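Local coordinates for BepE protein (Bartonella henselae str. Houston-1, PDB 4YK3) that acts as a VirB-translocated effector and is represented here by its BID domain, a helical bundle that probably serves as a signal for type IV secretion, at residues Arg74-Asn79 and Met107-Ala112; Glu40-Cys45 and Glu57-Val62; Gln64-Gly69 and Ser118-Ala123; Asp53-Lys58 and Glu70-Gln75. One frame throughout, in Å; residues are numbered along the deposited sequence.

Overall arrangement
The four contacts lie within the helical bundle of the BID domain. Interaction 2 joins helix 32-49 to helix 56-64, about 4 Å from the centre of the chain. Interaction 4 joins helix 56-64 and the turn before it to helix 69-78. The centres of interactions 2 and 4 are about 6 Å apart. Interactions 1 and 3 both use the long helix 97-129, with centres about 16 Å apart. Along the chain, interaction 2 closes before interactions 3 and 1 open. The segments of interactions 3 and 4 alternate, and interaction 1 lies between the two segments of interaction 3. The short helices 56-64 and 69-78 are thus held into the bundle by the long ones.

Interaction 1. Residues Arg74-Asn79 and Met107-Ala112; sequences RQVAEN and MHLCQA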
loop_
_atom_site.group_PDB
_atom_site.type_symbol
_atom_site.label_atom_id
_atom_site.label_comp_id
_atom_site.label_asym_id
_atom_site.label_seq_id
_atom_site.Cartn_x
_atom_site.Cartn_y
_atom_site.Cartn_z
ATOM N N ARG A 74 -1.209 -1.189 -9.966
ATOM C CA ARG A 74 -1.851 -0.752 -11.191
ATOM C C ARG A 74 -3.362 -0.647 -10.982
ATOM O O ARG A 74 -3.982 0.319 -11.425
ATOM C CB ARG A 74 -1.524 -1.692 -12.351
ATOM N N GLN A 75 -3.948 -1.611 -10.278
ATOM C CA GLN A 75 -5.395 -1.611 -10.095
ATOM C C GLN A 75 -5.842 -0.312 -9.416
ATOM O O GLN A 75 -6.800 0.336 -9.849
ATOM C CB GLN A 75 -5.862 -2.818 -9.275
ATOM C CG GLN A 75 -7.374 -2.766 -8.973
ATOM C CD GLN A 75 -7.871 -3.878 -8.054
ATOM O OE1 GLN A 75 -7.090 -4.699 -7.566
ATOM N NE2 GLN A 75 -9.187 -3.902 -7.811
ATOM N N VAL A 76 -5.130 0.092 -8.370
ATOM C CA VAL A 76 -5.546 1.287 -7.662
ATOM C C VAL A 76 -5.287 2.517 -8.518
ATOM O O VAL A 76 -6.105 3.424 -8.547
ATOM C CB VAL A 76 -4.858 1.389 -6.304
ATOM C CG1 VAL A 76 -5.038 2.778 -5.689
ATOM C CG2 VAL A 76 -5.424 0.334 -5.381
ATOM N N ALA A 77 -4.181 2.532 -9.256
ATOM C CA ALA A 77 -3.836 3.727 -10.008
ATOM C C ALA A 77 -4.704 3.868 -11.238
ATOM O O ALA A 77 -5.040 4.972 -11.644
ATOM C CB ALA A 77 -2.345 3.719 -10.403
ATOM N N GLU A 78 -5.063 2.758 -11.861
ATOM C CA GLU A 78 -5.783 2.908 -13.114
ATOM C C GLU A 78 -7.256 2.534 -12.983
ATOM O O GLU A 78 -8.036 2.740 -13.888
ATOM C CB GLU A 78 -5.085 2.120 -14.214
ATOM C CG GLU A 78 -3.898 2.934 -14.773
ATOM C CD GLU A 78 -4.310 4.342 -15.301
ATOM O OE1 GLU A 78 -5.377 4.451 -15.963
ATOM O OE2 GLU A 78 -3.574 5.339 -15.062
ATOM N N ASN A 79 -7.646 2.021 -11.833
ATOM C CA ASN A 79 -9.068 1.807 -11.619
ATOM C C ASN A 79 -9.424 1.945 -10.167
ATOM O O ASN A 79 -9.841 0.990 -9.544
ATOM C CB ASN A 79 -9.486 0.440 -12.132
ATOM C CG ASN A 79 -10.981 0.335 -12.301
ATOM O OD1 ASN A 79 -11.718 1.287 -12.016
ATOM N ND2 ASN A 79 -11.438 -0.807 -12.772
ATOM N N MET A 107 -3.100 11.065 -5.997
ATOM C CA MET A 107 -1.707 10.954 -6.429
ATOM C C MET A 107 -0.817 10.449 -5.308
ATOM O O MET A 107 0.074 9.640 -5.533
ATOM C CB MET A 107 -1.174 12.302 -6.931
ATOM C CG MET A 107 0.267 12.254 -7.463
ATOM S SD MET A 107 1.065 13.883 -7.721
ATOM C CE MET A 107 1.487 14.316 -6.029
ATOM N N HIS A 108 -1.052 10.945 -4.101
ATOM C CA HIS A 108 -0.250 10.538 -2.971
ATOM C C HIS A 108 -0.551 9.089 -2.608
ATOM O O HIS A 108 0.331 8.364 -2.153
ATOM C CB HIS A 108 -0.494 11.474 -1.791
ATOM C CG HIS A 108 -0.027 12.868 -2.047
ATOM N ND1 HIS A 108 -0.895 13.919 -2.255
ATOM C CD2 HIS A 108 1.221 13.375 -2.182
ATOM C CE1 HIS A 108 -0.200 15.021 -2.478
ATOM N NE2 HIS A 108 1.085 14.718 -2.437
ATOM N N LEU A 109 -1.786 8.655 -2.848
ATOM C CA LEU A 109 -2.148 7.284 -2.514
ATOM C C LEU A 109 -1.399 6.348 -3.462
ATOM O O LEU A 109 -0.843 5.338 -3.038
ATOM C CB LEU A 109 -3.668 7.073 -2.589
ATOM C CG LEU A 109 -4.172 5.631 -2.617
ATOM C CD1 LEU A 109 -3.781 4.878 -1.339
ATOM C CD2 LEU A 109 -5.688 5.530 -2.871
ATOM N N CYS A 110 -1.359 6.709 -4.738
ATOM C CA CYS A 110 -0.641 5.914 -5.733
ATOM C C CYS A 110 0.874 5.831 -5.447
ATOM O O CYS A 110 1.464 4.756 -5.538
ATOM C CB CYS A 110 -0.884 6.489 -7.127
ATOM S SG CYS A 110 -2.627 6.367 -7.583
ATOM N N GLN A 111 1.477 6.959 -5.088
ATOM C CA GLN A 111 2.878 6.998 -4.669
ATOM C C GLN A 111 3.125 6.127 -3.451
ATOM O O GLN A 111 4.074 5.369 -3.423
ATOM C CB GLN A 111 3.322 8.416 -4.324
ATOM C CG GLN A 111 3.346 9.409 -5.449
ATOM C CD GLN A 111 3.957 10.728 -5.002
ATOM O OE1 GLN A 111 3.397 11.796 -5.239
ATOM N NE2 GLN A 111 5.098 10.651 -4.327
ATOM N N ALA A 112 2.285 6.268 -2.429
ATOM C CA ALA A 112 2.456 5.508 -1.201
ATOM C C ALA A 112 2.376 4.019 -1.494
ATOM O O ALA A 112 3.149 3.234 -0.956
ATOM C CB ALA A 112 1.425 5.903 -0.185
#
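Val-76 sets its CG1 methyl against the CD2 methyl of Leu-109. The two carbons are 4.0 Å apart, and the side chains cross at about a right angle. In Val-76 the touching branch is the one anti to the backbone N (chi1 167°), while CG2 lies beside that N. In Leu-109 only the CD2 branch comes close to Val-76. Both residues are buried.

The second meeting is between small groups. Cys-110 brings its sulfur alongside the backbone of Ala-77. SG lies 3.8 Å from Ala-77 CA and 3.9 Å from Ala-77 CB, so it touches both the main chain and the methyl. The chi1 of Cys-110 is -64°, which puts SG beside its own backbone N and turns it to Ala-77. The small size of these two residues lets the backbones come near, with the CA atoms of Ala-77 and Cys-110 5.8 Å apart.

Helix 69-78 here packs on helix 97-129, and the contact lies near the C-terminal end of helix 69-78. Leu-109 also touches Trp-44, Val-48 and Tyr-49 of helix 32-49. His-108, just before Leu-109, stacks on Trp-44. Val-76 also touches Leu-55 and Val-83.

Across this contact the touching atoms are carbon and sulfur. The two helices are therefore held here by dispersion and the burial of apolar surface, and the fit depends on shape.

Interaction 2. Residues Glu40-Cys45 and Glu57-Val62; sequences EVMHWC and EKMQEV
This contact belongs to the buried core of the BID bundle, where helix 56-64 packs on helix 32-49. Met-59 reaches across to helix 32-49. It meets Val-41 tip to tip, with SD 3.5 Å from Val-41 CG1 and 3.6 Å from Val-41 CB. Its CE methyl is bent back at chi3 (-68°) and lies 3.6 Å from the same CG1. The long side chain bridges backbones that stay well apart, the CA atoms of Val-41 and Met-59 being 9.1 Å from each other. Met-42 adds a looser touch, with CG 4.1 Å from Met-59 CE.

Val-41 also meets Leu-55, and Ala-112 and Leu-113 of helix 97-129. The backbone oxygen of Met-59 accepts a hydrogen bond from Tyr-116 OH.

On another side of helix 32-49, Trp-44 NE1 donates to Glu-40 OE2 at 3.2 Å. The bond is bent, with an N-H...O angle of 148°. It meets the oxygen on its anti side, tilted 28° out of the carboxylate plane. The carbon CD2 of His-43 lies over the centre of one Trp-44 face.

Between the helices, a flexible, polarisable thioether packs against a branched valine, so the hold is apolar.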
loop_
_atom_site.group_PDB
_atom_site.type_symbol
_atom_site.label_atom_id
_atom_site.label_comp_id
_atom_site.label_asym_id
_atom_site.label_seq_id
_atom_site.Cartn_x
_atom_site.Cartn_y
_atom_site.Cartn_z
ATOM N N GLU A 40 1.387 4.664 5.514
ATOM C CA GLU A 40 1.157 5.739 4.550
ATOM C C GLU A 40 -0.034 5.438 3.639
ATOM O O GLU A 40 -0.879 6.299 3.383
ATOM C CB GLU A 40 2.414 5.954 3.703
ATOM C CG GLU A 40 2.450 7.271 2.992
ATOM C CD GLU A 40 2.780 8.415 3.921
ATOM O OE1 GLU A 40 3.355 8.140 4.991
ATOM O OE2 GLU A 40 2.460 9.576 3.577
ATOM N N VAL A 41 -0.075 4.210 3.129
ATOM C CA VAL A 41 -1.193 3.759 2.322
ATOM C C VAL A 41 -2.500 3.911 3.108
ATOM O O VAL A 41 -3.482 4.394 2.563
ATOM C CB VAL A 41 -0.976 2.304 1.853
ATOM C CG1 VAL A 41 -2.260 1.713 1.258
ATOM C CG2 VAL A 41 0.161 2.248 0.829
ATOM N N MET A 42 -2.514 3.515 4.384
ATOM C CA MET A 42 -3.763 3.579 5.145
ATOM C C MET A 42 -4.219 5.020 5.330
ATOM O O MET A 42 -5.420 5.309 5.299
ATOM C CB MET A 42 -3.623 2.910 6.514
ATOM C CG MET A 42 -3.350 1.419 6.436
ATOM S SD MET A 42 -3.129 0.671 8.054
ATOM C CE MET A 42 -4.703 1.047 8.835
ATOM N N HIS A 43 -3.262 5.916 5.551
ATOM C CA HIS A 43 -3.595 7.325 5.711
ATOM C C HIS A 43 -4.305 7.844 4.460
ATOM O O HIS A 43 -5.356 8.469 4.536
ATOM C CB HIS A 43 -2.340 8.155 5.983
ATOM C CG HIS A 43 -2.579 9.631 5.936
ATOM N ND1 HIS A 43 -3.123 10.332 6.991
ATOM C CD2 HIS A 43 -2.358 10.539 4.957
ATOM C CE1 HIS A 43 -3.220 11.608 6.667
ATOM N NE2 HIS A 43 -2.761 11.761 5.438
ATOM N N TRP A 44 -3.730 7.573 3.302
ATOM C CA TRP A 44 -4.291 8.108 2.085
ATOM C C TRP A 44 -5.557 7.349 1.666
ATOM O O TRP A 44 -6.399 7.922 0.971
ATOM C CB TRP A 44 -3.235 8.123 0.964
ATOM C CG TRP A 44 -2.140 9.130 1.254
ATOM C CD1 TRP A 44 -0.845 8.847 1.581
ATOM C CD2 TRP A 44 -2.256 10.567 1.304
ATOM N NE1 TRP A 44 -0.157 9.998 1.815
ATOM C CE2 TRP A 44 -0.989 11.071 1.658
ATOM C CE3 TRP A 44 -3.304 11.468 1.084
ATOM C CZ2 TRP A 44 -0.730 12.446 1.793
ATOM C CZ3 TRP A 44 -3.055 12.825 1.222
ATOM C CH2 TRP A 44 -1.775 13.303 1.562
ATOM N N CYS A 45 -5.715 6.088 2.094
ATOM C CA CYS A 45 -6.987 5.387 1.852
ATOM C C CYS A 45 -8.104 6.111 2.591
ATOM O O CYS A 45 -9.187 6.331 2.041
ATOM C CB CYS A 45 -6.947 3.913 2.293
ATOM S SG CYS A 45 -6.213 2.830 1.042
ATOM N N GLU A 57 -6.125 -5.705 3.791
ATOM C CA GLU A 57 -6.082 -7.120 3.443
ATOM C C GLU A 57 -5.156 -7.391 2.250
ATOM O O GLU A 57 -4.311 -8.293 2.292
ATOM C CB GLU A 57 -7.493 -7.616 3.143
ATOM C CG GLU A 57 -7.621 -9.108 2.915
ATOM C CD GLU A 57 -9.067 -9.569 2.993
ATOM O OE1 GLU A 57 -9.896 -9.094 2.183
ATOM O OE2 GLU A 57 -9.376 -10.386 3.885
ATOM N N LYS A 58 -5.299 -6.597 1.195
ATOM C CA LYS A 58 -4.500 -6.794 -0.001
ATOM C C LYS A 58 -3.018 -6.507 0.251
ATOM O O LYS A 58 -2.162 -7.121 -0.368
ATOM C CB LYS A 58 -5.019 -5.928 -1.150
ATOM C CG LYS A 58 -6.344 -6.421 -1.738
ATOM C CD LYS A 58 -6.454 -6.136 -3.230
ATOM C CE LYS A 58 -7.753 -6.693 -3.803
ATOM N NZ LYS A 58 -7.805 -6.613 -5.293
ATOM N N MET A 59 -2.716 -5.572 1.145
ATOM C CA MET A 59 -1.326 -5.296 1.466
ATOM C C MET A 59 -0.719 -6.478 2.221
ATOM O O MET A 59 0.452 -6.796 2.027
ATOM C CB MET A 59 -1.190 -4.004 2.273
ATOM C CG MET A 59 -1.236 -2.747 1.409
ATOM S SD MET A 59 -0.752 -1.297 2.344
ATOM C CE MET A 59 -2.121 -1.142 3.522
ATOM N N GLN A 60 -1.521 -7.132 3.060
ATOM C CA GLN A 60 -1.068 -8.340 3.746
ATOM C C GLN A 60 -0.836 -9.433 2.722
ATOM O O GLN A 60 0.133 -10.183 2.813
ATOM C CB GLN A 60 -2.071 -8.809 4.802
ATOM C CG GLN A 60 -2.134 -7.926 6.041
ATOM C CD GLN A 60 -0.803 -7.846 6.769
ATOM O OE1 GLN A 60 -0.276 -8.857 7.243
ATOM N NE2 GLN A 60 -0.244 -6.640 6.849
ATOM N N GLU A 61 -1.714 -9.507 1.728
ATOM C CA GLU A 61 -1.597 -10.544 0.711
ATOM C C GLU A 61 -0.321 -10.373 -0.091
ATOM O O GLU A 61 0.333 -11.351 -0.454
ATOM C CB GLU A 61 -2.817 -10.538 -0.210
ATOM C CG GLU A 61 -4.001 -11.275 0.407
ATOM C CD GLU A 61 -5.331 -10.965 -0.263
ATOM O OE1 GLU A 61 -5.349 -10.205 -1.260
ATOM O OE2 GLU A 61 -6.356 -11.488 0.219
ATOM N N VAL A 62 0.053 -9.123 -0.338
ATOM C CA VAL A 62 1.264 -8.851 -1.081
ATOM C C VAL A 62 2.507 -9.328 -0.311
ATOM O O VAL A 62 3.434 -9.845 -0.918
ATOM C CB VAL A 62 1.342 -7.368 -1.441
ATOM C CG1 VAL A 62 2.720 -7.008 -1.970
ATOM C CG2 VAL A 62 0.265 -7.043 -2.475
#

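Interaction 3. Residues Gln64-Gly69 and Ser118-Ala123; sequences QKPSEG and SAVTQA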
loop_
_atom_site.group_PDB
_atom_site.type_symbol
_atom_site.label_atom_id
_atom_site.label_comp_id
_atom_site.label_asym_id
_atom_site.label_seq_id
_atom_site.Cartn_x
_atom_site.Cartn_y
_atom_site.Cartn_z
ATOM N N GLN A 64 2.736 -11.990 1.419
ATOM C CA GLN A 64 2.841 -13.423 1.148
ATOM C C GLN A 64 3.276 -13.703 -0.285
ATOM O O GLN A 64 3.943 -14.698 -0.540
ATOM C CB GLN A 64 1.512 -14.137 1.437
ATOM C CG GLN A 64 1.063 -14.066 2.897
ATOM C CD GLN A 64 2.099 -14.619 3.881
ATOM O OE1 GLN A 64 2.956 -15.431 3.522
ATOM N NE2 GLN A 64 2.020 -14.175 5.128
ATOM N N LYS A 65 2.905 -12.832 -1.221
ATOM C CA LYS A 65 3.319 -13.003 -2.613
ATOM C C LYS A 65 3.653 -11.664 -3.265
ATOM O O LYS A 65 2.823 -11.062 -3.939
ATOM C CB LYS A 65 2.236 -13.733 -3.417
ATOM C CG LYS A 65 2.686 -14.143 -4.817
ATOM C CD LYS A 65 1.675 -15.048 -5.521
ATOM C CE LYS A 65 1.453 -16.352 -4.767
ATOM N NZ LYS A 65 0.439 -17.231 -5.424
ATOM N N PRO A 66 4.893 -11.192 -3.066
ATOM C CA PRO A 66 5.339 -9.872 -3.543
ATOM C C PRO A 66 5.091 -9.630 -5.033
ATOM O O PRO A 66 4.901 -8.488 -5.459
ATOM C CB PRO A 66 6.838 -9.890 -3.236
ATOM C CG PRO A 66 6.956 -10.813 -2.053
ATOM C CD PRO A 66 5.920 -11.871 -2.253
ATOM N N SER A 67 5.074 -10.709 -5.805
ATOM C CA SER A 67 4.882 -10.635 -7.247
ATOM C C SER A 67 3.508 -10.080 -7.626
ATOM O O SER A 67 3.285 -9.710 -8.774
ATOM C CB SER A 67 5.063 -12.017 -7.875
ATOM O OG SER A 67 3.981 -12.872 -7.528
ATOM N N GLU A 68 2.586 -10.032 -6.670
ATOM C CA GLU A 68 1.266 -9.456 -6.924
ATOM C C GLU A 68 1.208 -7.979 -6.560
ATOM O O GLU A 68 0.182 -7.323 -6.744
ATOM C CB GLU A 68 0.196 -10.219 -6.147
ATOM C CG GLU A 68 -0.027 -11.645 -6.636
ATOM C CD GLU A 68 -0.973 -12.417 -5.741
ATOM O OE1 GLU A 68 -1.572 -11.793 -4.842
ATOM O OE2 GLU A 68 -1.114 -13.644 -5.930
ATOM N N GLY A 69 2.307 -7.450 -6.035
ATOM C CA GLY A 69 2.346 -6.047 -5.674
ATOM C C GLY A 69 2.154 -5.128 -6.865
ATOM O O GLY A 69 1.443 -4.127 -6.774
ATOM N N SER A 118 7.016 -1.705 -3.917
ATOM C CA SER A 118 8.443 -1.746 -4.237
ATOM C C SER A 118 9.278 -2.111 -3.005
ATOM O O SER A 118 10.247 -2.867 -3.105
ATOM C CB SER A 118 8.911 -0.408 -4.802
ATOM O OG SER A 118 8.185 -0.090 -5.974
ATOM N N ALA A 119 8.906 -1.583 -1.842
ATOM C CA ALA A 119 9.661 -1.885 -0.626
ATOM C C ALA A 119 9.523 -3.363 -0.266
ATOM O O ALA A 119 10.487 -3.993 0.167
ATOM C CB ALA A 119 9.205 -1.017 0.519
ATOM N N VAL A 120 8.325 -3.911 -0.449
ATOM C CA VAL A 120 8.094 -5.334 -0.212
ATOM C C VAL A 120 8.939 -6.186 -1.157
ATOM O O VAL A 120 9.587 -7.156 -0.745
ATOM C CB VAL A 120 6.600 -5.706 -0.369
ATOM C CG1 VAL A 120 6.444 -7.218 -0.376
ATOM C CG2 VAL A 120 5.761 -5.079 0.741
ATOM N N THR A 121 8.917 -5.835 -2.433
ATOM C CA THR A 121 9.714 -6.551 -3.418
ATOM C C THR A 121 11.206 -6.405 -3.104
ATOM O O THR A 121 11.961 -7.366 -3.159
ATOM C CB THR A 121 9.406 -6.039 -4.843
ATOM O OG1 THR A 121 8.109 -6.511 -5.235
ATOM C CG2 THR A 121 10.463 -6.527 -5.848
ATOM N N GLN A 122 11.611 -5.199 -2.730
ATOM C CA GLN A 122 13.014 -4.922 -2.431
ATOM C C GLN A 122 13.463 -5.663 -1.175
ATOM O O GLN A 122 14.618 -6.054 -1.055
ATOM C CB GLN A 122 13.202 -3.415 -2.289
ATOM C CG GLN A 122 14.558 -2.920 -1.873
ATOM C CD GLN A 122 14.590 -1.395 -1.817
ATOM O OE1 GLN A 122 15.323 -0.754 -2.569
ATOM N NE2 GLN A 122 13.768 -0.811 -0.939
ATOM N N ALA A 123 12.536 -5.885 -0.246
ATOM C CA ALA A 123 12.890 -6.545 1.007
ATOM C C ALA A 123 13.037 -8.037 0.792
ATOM O O ALA A 123 13.947 -8.655 1.345
ATOM C CB ALA A 123 11.847 -6.266 2.087
HETATM O O HOH W 1 5.282 -5.841 -3.988
#
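Pro-66 turns its ring to Val-120 in the apolar part of the contact, with CB 3.9 Å and CG 4.0 Å from the Val-120 CG1 methyl. The two side chains cross at about a right angle. The touching methyl is the valine branch anti to the backbone N (chi1 169°). Both residues are buried.

The polar link runs through water. One water donates to the backbone oxygen of Pro-66 at 3.1 Å and is hydrogen-bonded to Thr-121 OG1 at 3.2 Å. Pro-66 O and Thr-121 OG1 are 3.8 Å apart; the water bonded to both ties the loop to the helix at its exposed border. Thr-121 has chi1 -73°, which sets OG1 beside its own backbone N and on the side of Pro-66. OG1 also makes a weak hydrogen bond to the Thr-117 oxygen one turn earlier.

Backbone bonds shape the loop. Glu-68 N binds Lys-65 O, and Gly-69 N binds Pro-66 O at 2.9 Å. The Pro-66 oxygen thus takes both the Gly-69 amide and the water. A long salt bridge joins Lys-65 NZ and Glu-68 OE2.

The loop links helix 56-64 to helix 69-78 and rests on helix 97-129. Val-120 also packs on Val-62 and Leu-63 of helix 56-64 and on Met-28 of helix 21-30. Gln-64 O accepts from Arg-21 NH1, so helix 21-30 closes in on both segments.

Interaction 4. Residues Asp53-Lys58 and Glu70-Gln75; sequences DVLKEK and EDLSRQ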
loop_
_atom_site.group_PDB
_atom_site.type_symbol
_atom_site.label_atom_id
_atom_site.label_comp_id
_atom_site.label_asym_id
_atom_site.label_seq_id
_atom_site.Cartn_x
_atom_site.Cartn_y
_atom_site.Cartn_z
ATOM N N ASP A 53 -8.898 1.285 6.047
ATOM C CA ASP A 53 -8.674 -0.155 6.031
ATOM C C ASP A 53 -8.878 -0.820 4.678
ATOM O O ASP A 53 -8.669 -2.026 4.527
ATOM C CB ASP A 53 -9.594 -0.825 7.055
ATOM C CG ASP A 53 -9.197 -0.504 8.482
ATOM O OD1 ASP A 53 -8.089 0.043 8.682
ATOM O OD2 ASP A 53 -9.996 -0.786 9.399
ATOM N N VAL A 54 -9.276 -0.032 3.693
ATOM C CA VAL A 54 -9.752 -0.576 2.433
ATOM C C VAL A 54 -8.713 -1.471 1.742
ATOM O O VAL A 54 -9.055 -2.486 1.146
ATOM C CB VAL A 54 -10.201 0.576 1.523
ATOM C CG1 VAL A 54 -10.379 0.091 0.159
ATOM C CG2 VAL A 54 -11.502 1.136 2.042
ATOM N N LEU A 55 -7.439 -1.118 1.854
ATOM C CA LEU A 55 -6.401 -1.922 1.223
ATOM C C LEU A 55 -5.610 -2.788 2.210
ATOM O O LEU A 55 -4.589 -3.393 1.844
ATOM C CB LEU A 55 -5.442 -1.006 0.455
ATOM C CG LEU A 55 -6.005 -0.440 -0.844
ATOM C CD1 LEU A 55 -4.973 0.432 -1.534
ATOM C CD2 LEU A 55 -6.437 -1.579 -1.754
ATOM N N LYS A 56 -6.054 -2.851 3.458
ATOM C CA LYS A 56 -5.257 -3.553 4.465
ATOM C C LYS A 56 -5.039 -5.030 4.136
ATOM O O LYS A 56 -3.899 -5.535 4.184
ATOM C CB LYS A 56 -5.899 -3.422 5.838
ATOM C CG LYS A 56 -5.613 -2.084 6.497
ATOM C CD LYS A 56 -5.976 -2.163 7.958
ATOM C CE LYS A 56 -5.305 -3.348 8.585
ATOM N NZ LYS A 56 -5.462 -3.346 10.071
ATOM N N GLU A 57 -6.125 -5.705 3.791
ATOM C CA GLU A 57 -6.082 -7.120 3.443
ATOM C C GLU A 57 -5.156 -7.391 2.250
ATOM O O GLU A 57 -4.311 -8.293 2.292
ATOM C CB GLU A 57 -7.493 -7.616 3.143
ATOM C CG GLU A 57 -7.621 -9.108 2.915
ATOM C CD GLU A 57 -9.067 -9.569 2.993
ATOM O OE1 GLU A 57 -9.896 -9.094 2.183
ATOM O OE2 GLU A 57 -9.376 -10.386 3.885
ATOM N N LYS A 58 -5.299 -6.597 1.195
ATOM C CA LYS A 58 -4.500 -6.794 -0.001
ATOM C C LYS A 58 -3.018 -6.507 0.251
ATOM O O LYS A 58 -2.162 -7.121 -0.368
ATOM C CB LYS A 58 -5.019 -5.928 -1.150
ATOM C CG LYS A 58 -6.344 -6.421 -1.738
ATOM C CD LYS A 58 -6.454 -6.136 -3.230
ATOM C CE LYS A 58 -7.753 -6.693 -3.803
ATOM N NZ LYS A 58 -7.805 -6.613 -5.293
ATOM N N GLU A 70 2.786 -5.461 -7.986
ATOM C CA GLU A 70 2.654 -4.630 -9.178
ATOM C C GLU A 70 1.188 -4.558 -9.596
ATOM O O GLU A 70 0.696 -3.500 -9.958
ATOM C CB GLU A 70 3.516 -5.159 -10.332
ATOM C CG GLU A 70 3.812 -4.099 -11.379
ATOM C CD GLU A 70 4.789 -4.567 -12.459
ATOM O OE1 GLU A 70 5.799 -5.226 -12.120
ATOM O OE2 GLU A 70 4.549 -4.262 -13.651
ATOM N N ASP A 71 0.491 -5.685 -9.519
ATOM C CA ASP A 71 -0.913 -5.725 -9.880
ATOM C C ASP A 71 -1.735 -4.812 -8.984
ATOM O O ASP A 71 -2.534 -4.016 -9.472
ATOM C CB ASP A 71 -1.444 -7.149 -9.807
ATOM C CG ASP A 71 -0.884 -8.025 -10.902
ATOM O OD1 ASP A 71 -0.656 -7.497 -12.011
ATOM O OD2 ASP A 71 -0.670 -9.234 -10.656
ATOM N N LEU A 72 -1.540 -4.928 -7.677
ATOM C CA LEU A 72 -2.266 -4.097 -6.729
ATOM C C LEU A 72 -2.023 -2.612 -7.042
ATOM O O LEU A 72 -2.945 -1.802 -7.058
ATOM C CB LEU A 72 -1.842 -4.421 -5.299
ATOM C CG LEU A 72 -2.376 -3.451 -4.256
ATOM C CD1 LEU A 72 -3.917 -3.461 -4.282
ATOM C CD2 LEU A 72 -1.828 -3.815 -2.881
ATOM N N SER A 73 -0.779 -2.276 -7.335
ATOM C CA SER A 73 -0.443 -0.903 -7.662
ATOM C C SER A 73 -1.193 -0.396 -8.898
ATOM O O SER A 73 -1.743 0.703 -8.882
ATOM C CB SER A 73 1.057 -0.773 -7.876
ATOM O OG SER A 73 1.512 0.427 -7.295
ATOM N N ARG A 74 -1.209 -1.189 -9.966
ATOM C CA ARG A 74 -1.851 -0.752 -11.191
ATOM C C ARG A 74 -3.362 -0.647 -10.982
ATOM O O ARG A 74 -3.982 0.319 -11.425
ATOM C CB ARG A 74 -1.524 -1.692 -12.351
ATOM N N GLN A 75 -3.948 -1.611 -10.278
ATOM C CA GLN A 75 -5.395 -1.611 -10.095
ATOM C C GLN A 75 -5.842 -0.312 -9.416
ATOM O O GLN A 75 -6.800 0.336 -9.849
ATOM C CB GLN A 75 -5.862 -2.818 -9.275
ATOM C CG GLN A 75 -7.374 -2.766 -8.973
ATOM C CD GLN A 75 -7.871 -3.878 -8.054
ATOM O OE1 GLN A 75 -7.090 -4.699 -7.566
ATOM N NE2 GLN A 75 -9.187 -3.902 -7.811
HETATM O O HOH W 2 -10.388 -5.700 -5.579
#
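Lys-58 NZ donates to two groups at once. Gln-75 OE1 takes it at 3.1 Å, and a water takes it at 2.8 Å. The bond to OE1 lies in the carbonyl plane on a lone pair, with a C=O...N angle of 124°. The same water accepts from Gln-75 NE2 at 3.1 Å, which closes a small ring of three bonds. Gln-75 NE2 also bonds Ser-82 OG. The amide has partners on both its oxygen and its nitrogen, which should hold its rotation.

Nearer the backbones the packing is apolar. Leu-72 CD1 lies 3.8 Å from Lys-58 CD and 4.0 Å from Leu-55 CD2, so one methyl meets both the lysine chain and the leucine. The bend of Lys-58 at chi2 (-147°) helps to carry the chain past Leu-72 and on to Gln-75. Leu-55, at the N-cap position of helix 56-64, also touches Val-41 and Cys-45 of helix 32-49. Leu-72 leans on Leu-113 of helix 97-129.

Helices 56-64 and 69-78 follow each other in the chain, which turns back between them. A leucine pair inside and a lysine-glutamine bond toward the surface join them as a helical hairpin within the BID bundle.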